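Local coordinates for probable tautomerase/dehalogenase AU4130 (Aspergillus fumigatus Af293, PDB 3C6V), which is of unknown function but is probably a tautomerase or dehalogenase related to the oxalocrotonate tautomerases, working as a trimer, at residues B[57-62]-B[134-139]. Residues are numbered along the deposited sequence; the frame is centred on the assembly and turned at random.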
ATOM      1  N   ALA B  57      18.674 -12.622  -2.299  1.00 12.52           N
ATOM      2  CA  ALA B  57      17.428 -13.116  -2.878  1.00 12.60           C
ATOM      3  C   ALA B  57      16.227 -12.976  -1.938  1.00 12.24           C
ATOM      4  O   ALA B  57      15.135 -12.554  -2.378  1.00 11.95           O
ATOM      5  CB  ALA B  57      17.583 -14.548  -3.333  1.00 13.35           C
ATOM      6  N   PHE B  58      16.423 -13.303  -0.657  1.00 11.64           N
ATOM      7  CA  PHE B  58      15.298 -13.339   0.305  1.00 11.61           C
ATOM      8  C   PHE B  58      14.687 -11.933   0.575  1.00 11.88           C
ATOM      9  O   PHE B  58      13.632 -11.851   1.177  1.00 11.45           O
ATOM     10  CB  PHE B  58      15.708 -14.023   1.643  1.00 11.04           C
ATOM     11  CG  PHE B  58      16.466 -13.119   2.603  1.00 12.26           C
ATOM     12  CD1 PHE B  58      17.825 -12.875   2.432  1.00 12.16           C
ATOM     13  CD2 PHE B  58      15.809 -12.527   3.696  1.00 13.63           C
ATOM     14  CE1 PHE B  58      18.526 -12.027   3.318  1.00 14.38           C
ATOM     15  CE2 PHE B  58      16.487 -11.690   4.566  1.00 13.02           C
ATOM     16  CZ  PHE B  58      17.836 -11.436   4.389  1.00 14.99           C
ATOM     17  N   TYR B  59      15.350 -10.834   0.176  1.00 11.18           N
ATOM     18  CA  TYR B  59      14.716  -9.506   0.324  1.00 11.14           C
ATOM     19  C   TYR B  59      13.466  -9.388  -0.562  1.00 11.21           C
ATOM     20  O   TYR B  59      12.582  -8.571  -0.286  1.00 11.03           O
ATOM     21  CB  TYR B  59      15.651  -8.367  -0.127  1.00 11.71           C
ATOM     22  CG  TYR B  59      16.789  -7.965   0.779  1.00 11.22           C
ATOM     23  CD1 TYR B  59      17.274  -8.824   1.772  1.00 10.63           C
ATOM     24  CD2 TYR B  59      17.410  -6.728   0.609  1.00 11.21           C
ATOM     25  CE1 TYR B  59      18.357  -8.439   2.588  1.00 12.36           C
ATOM     26  CE2 TYR B  59      18.483  -6.345   1.390  1.00 12.77           C
ATOM     27  CZ  TYR B  59      18.949  -7.208   2.383  1.00 10.59           C
ATOM     28  OH  TYR B  59      20.008  -6.816   3.132  1.00 13.64           O
ATOM     29  N   VAL B  60      13.439 -10.120  -1.668  1.00 10.44           N
ATOM     30  CA  VAL B  60      12.420  -9.855  -2.693  1.00 10.08           C
ATOM     31  C   VAL B  60      11.134 -10.556  -2.299  1.00 10.43           C
ATOM     32  O   VAL B  60      11.088 -11.769  -2.274  1.00 11.14           O
ATOM     33  CB  VAL B  60      12.865 -10.295  -4.085  1.00  9.97           C
ATOM     34  CG1 VAL B  60      11.797  -9.920  -5.119  1.00  9.35           C
ATOM     35  CG2 VAL B  60      14.217  -9.670  -4.462  1.00  9.98           C
ATOM     36  N   GLN B  61      10.108  -9.772  -1.969  1.00  9.98           N
ATOM     37  CA  GLN B  61       8.778 -10.305  -1.648  1.00 11.40           C
ATOM     38  C   GLN B  61       7.796  -9.926  -2.741  1.00 11.72           C
ATOM     39  O   GLN B  61       7.737  -8.748  -3.157  1.00 12.09           O
ATOM     40  CB  GLN B  61       8.278  -9.766  -0.305  1.00 10.98           C
ATOM     41  CG  GLN B  61       9.230 -10.140   0.877  1.00 12.79           C
ATOM     42  CD  GLN B  61       8.489 -10.310   2.178  1.00 14.27           C
ATOM     43  OE1 GLN B  61       7.257 -10.307   2.205  1.00 16.46           O
ATOM     44  NE2 GLN B  61       9.230 -10.487   3.272  1.00 13.19           N
ATOM     45  N   VAL B  62       7.027 -10.914  -3.193  1.00 11.08           N
ATOM     46  CA  VAL B  62       6.040 -10.706  -4.232  1.00 10.12           C
ATOM     47  C   VAL B  62       4.768 -11.389  -3.771  1.00 11.10           C
ATOM     48  O   VAL B  62       4.775 -12.626  -3.532  1.00 11.37           O
ATOM     49  CB  VAL B  62       6.490 -11.327  -5.580  1.00  9.11           C
ATOM     50  CG1 VAL B  62       5.383 -11.138  -6.652  1.00  9.58           C
ATOM     51  CG2 VAL B  62       7.826 -10.724  -6.086  1.00 10.25           C
ATOM     52  N   TRP B 134      12.931   0.321   8.310  1.00 10.43           N
ATOM     53  CA  TRP B 134      12.772  -1.003   7.673  1.00 11.40           C
ATOM     54  C   TRP B 134      13.603  -2.041   8.433  1.00 10.75           C
ATOM     55  O   TRP B 134      14.805  -1.835   8.697  1.00 10.24           O
ATOM     56  CB  TRP B 134      13.209  -0.898   6.209  1.00 11.68           C
ATOM     57  CG  TRP B 134      13.364  -2.169   5.424  1.00 14.15           C
ATOM     58  CD1 TRP B 134      12.476  -3.216   5.320  1.00 11.71           C
ATOM     59  CD2 TRP B 134      14.482  -2.491   4.571  1.00 14.18           C
ATOM     60  NE1 TRP B 134      13.000  -4.177   4.453  1.00 14.95           N
ATOM     61  CE2 TRP B 134      14.220  -3.749   3.984  1.00 14.72           C
ATOM     62  CE3 TRP B 134      15.682  -1.823   4.252  1.00 14.80           C
ATOM     63  CZ2 TRP B 134      15.110  -4.356   3.093  1.00 15.04           C
ATOM     64  CZ3 TRP B 134      16.574  -2.421   3.366  1.00 12.79           C
ATOM     65  CH2 TRP B 134      16.281  -3.678   2.793  1.00 16.44           C
ATOM     66  N   LYS B 135      12.967  -3.153   8.814  1.00 10.34           N
ATOM     67  CA  LYS B 135      13.735  -4.261   9.439  1.00  9.08           C
ATOM     68  C   LYS B 135      13.267  -5.629   8.935  1.00  9.93           C
ATOM     69  O   LYS B 135      12.074  -5.819   8.584  1.00  9.42           O
ATOM     70  CB  LYS B 135      13.618  -4.231  10.969  1.00  7.78           C
ATOM     71  CG  LYS B 135      14.272  -3.015  11.675  1.00 10.61           C
ATOM     72  CD  LYS B 135      14.564  -3.367  13.145  1.00 11.54           C
ATOM     73  CE  LYS B 135      14.958  -2.123  13.906  1.00 14.54           C
ATOM     74  NZ  LYS B 135      15.242  -2.505  15.321  1.00 16.67           N
ATOM     75  N   ILE B 136      14.185  -6.593   8.944  1.00 10.02           N
ATOM     76  CA  ILE B 136      13.832  -7.962   8.584  1.00 10.13           C
ATOM     77  C   ILE B 136      14.240  -8.840   9.770  1.00 10.11           C
ATOM     78  O   ILE B 136      15.378  -8.735  10.278  1.00 11.13           O
ATOM     79  CB  ILE B 136      14.542  -8.434   7.272  1.00 11.08           C
ATOM     80  CG1 ILE B 136      14.285  -7.441   6.112  1.00 11.60           C
ATOM     81  CG2 ILE B 136      14.069  -9.828   6.879  1.00 10.77           C
ATOM     82  CD1 ILE B 136      15.126  -7.728   4.829  1.00 13.66           C
ATOM     83  N   ASN B 137      13.302  -9.662  10.250  1.00  9.74           N
ATOM     84  CA  ASN B 137      13.527 -10.439  11.471  1.00  9.29           C
ATOM     85  C   ASN B 137      14.114  -9.564  12.588  1.00  9.85           C
ATOM     86  O   ASN B 137      14.977  -9.992  13.384  1.00  8.37           O
ATOM     87  CB  ASN B 137      14.421 -11.655  11.194  1.00  9.58           C
ATOM     88  CG  ASN B 137      13.702 -12.713  10.354  1.00 11.43           C
ATOM     89  OD1 ASN B 137      12.715 -12.419   9.661  1.00  9.57           O
ATOM     90  ND2 ASN B 137      14.213 -13.935  10.389  1.00 10.37           N
ATOM     91  N   GLY B 138      13.613  -8.337  12.672  1.00  8.81           N
ATOM     92  CA  GLY B 138      13.979  -7.466  13.802  1.00 10.59           C
ATOM     93  C   GLY B 138      15.362  -6.829  13.693  1.00 11.17           C
ATOM     94  O   GLY B 138      15.859  -6.252  14.673  1.00 11.37           O
ATOM     95  N   LEU B 139      15.972  -6.916  12.507  1.00 10.62           N
ATOM     96  CA  LEU B 139      17.302  -6.348  12.270  1.00 11.01           C
ATOM     97  C   LEU B 139      17.247  -5.335  11.137  1.00 11.90           C
ATOM     98  O   LEU B 139      16.704  -5.634  10.087  1.00 10.80           O
ATOM     99  CB  LEU B 139      18.268  -7.459  11.851  1.00 11.89           C
ATOM    100  CG  LEU B 139      18.510  -8.570  12.872  1.00 12.73           C
ATOM    101  CD1 LEU B 139      19.334  -9.659  12.216  1.00 13.90           C
ATOM    102  CD2 LEU B 139      19.260  -7.997  14.044  1.00 17.37           C
TER
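One face of the Tyr59 ring receives both Trp134 and Ile136. The indole presents the edge of its six-membered ring to that face in an offset edge-to-face pair, the planes nearly perpendicular at 88°. The ring centroids are 5.5 Å apart. The offset brings Trp134 CH2 to the rim of the phenol, 3.7 Å from Tyr59 CE2. Ile136 sends its CD1 methyl over the other half of the ring in a CH-pi contact, 4.2 Å from the Tyr59 centroid and 26° off the ring normal. With CG1 beside the backbone N (chi1 -53°), the isoleucine spreads its two branches: CG2 meets the edge of Phe58 at CE2, 3.8 Å away, while CD1 mainly serves Tyr59. Phe58 and Tyr59 also touch each other, Tyr59 CD1 lying over the rim of one Phe58 face.

The contact itself is wholly apolar, and polar bonds tie the segment 134-139 to the second subunit. Trp134 NE1 is hydrogen-bonded to Glu123 OE2 of that chain, which probably helps hold the indole in place, while the type I' turn from Ile136 to Leu139 holds out Asn137 to Asp121 and Trp122 of the same neighbour. Trp152 of helix 147-155 packs against Phe58 and Tyr59. The cluster thus joins the 3-10 turn leading into strand 61-66, outermost in this chain's sheet, to the short strand 135-136, and both strands pair antiparallel with the second subunit, carrying the sheet across the trimer interface.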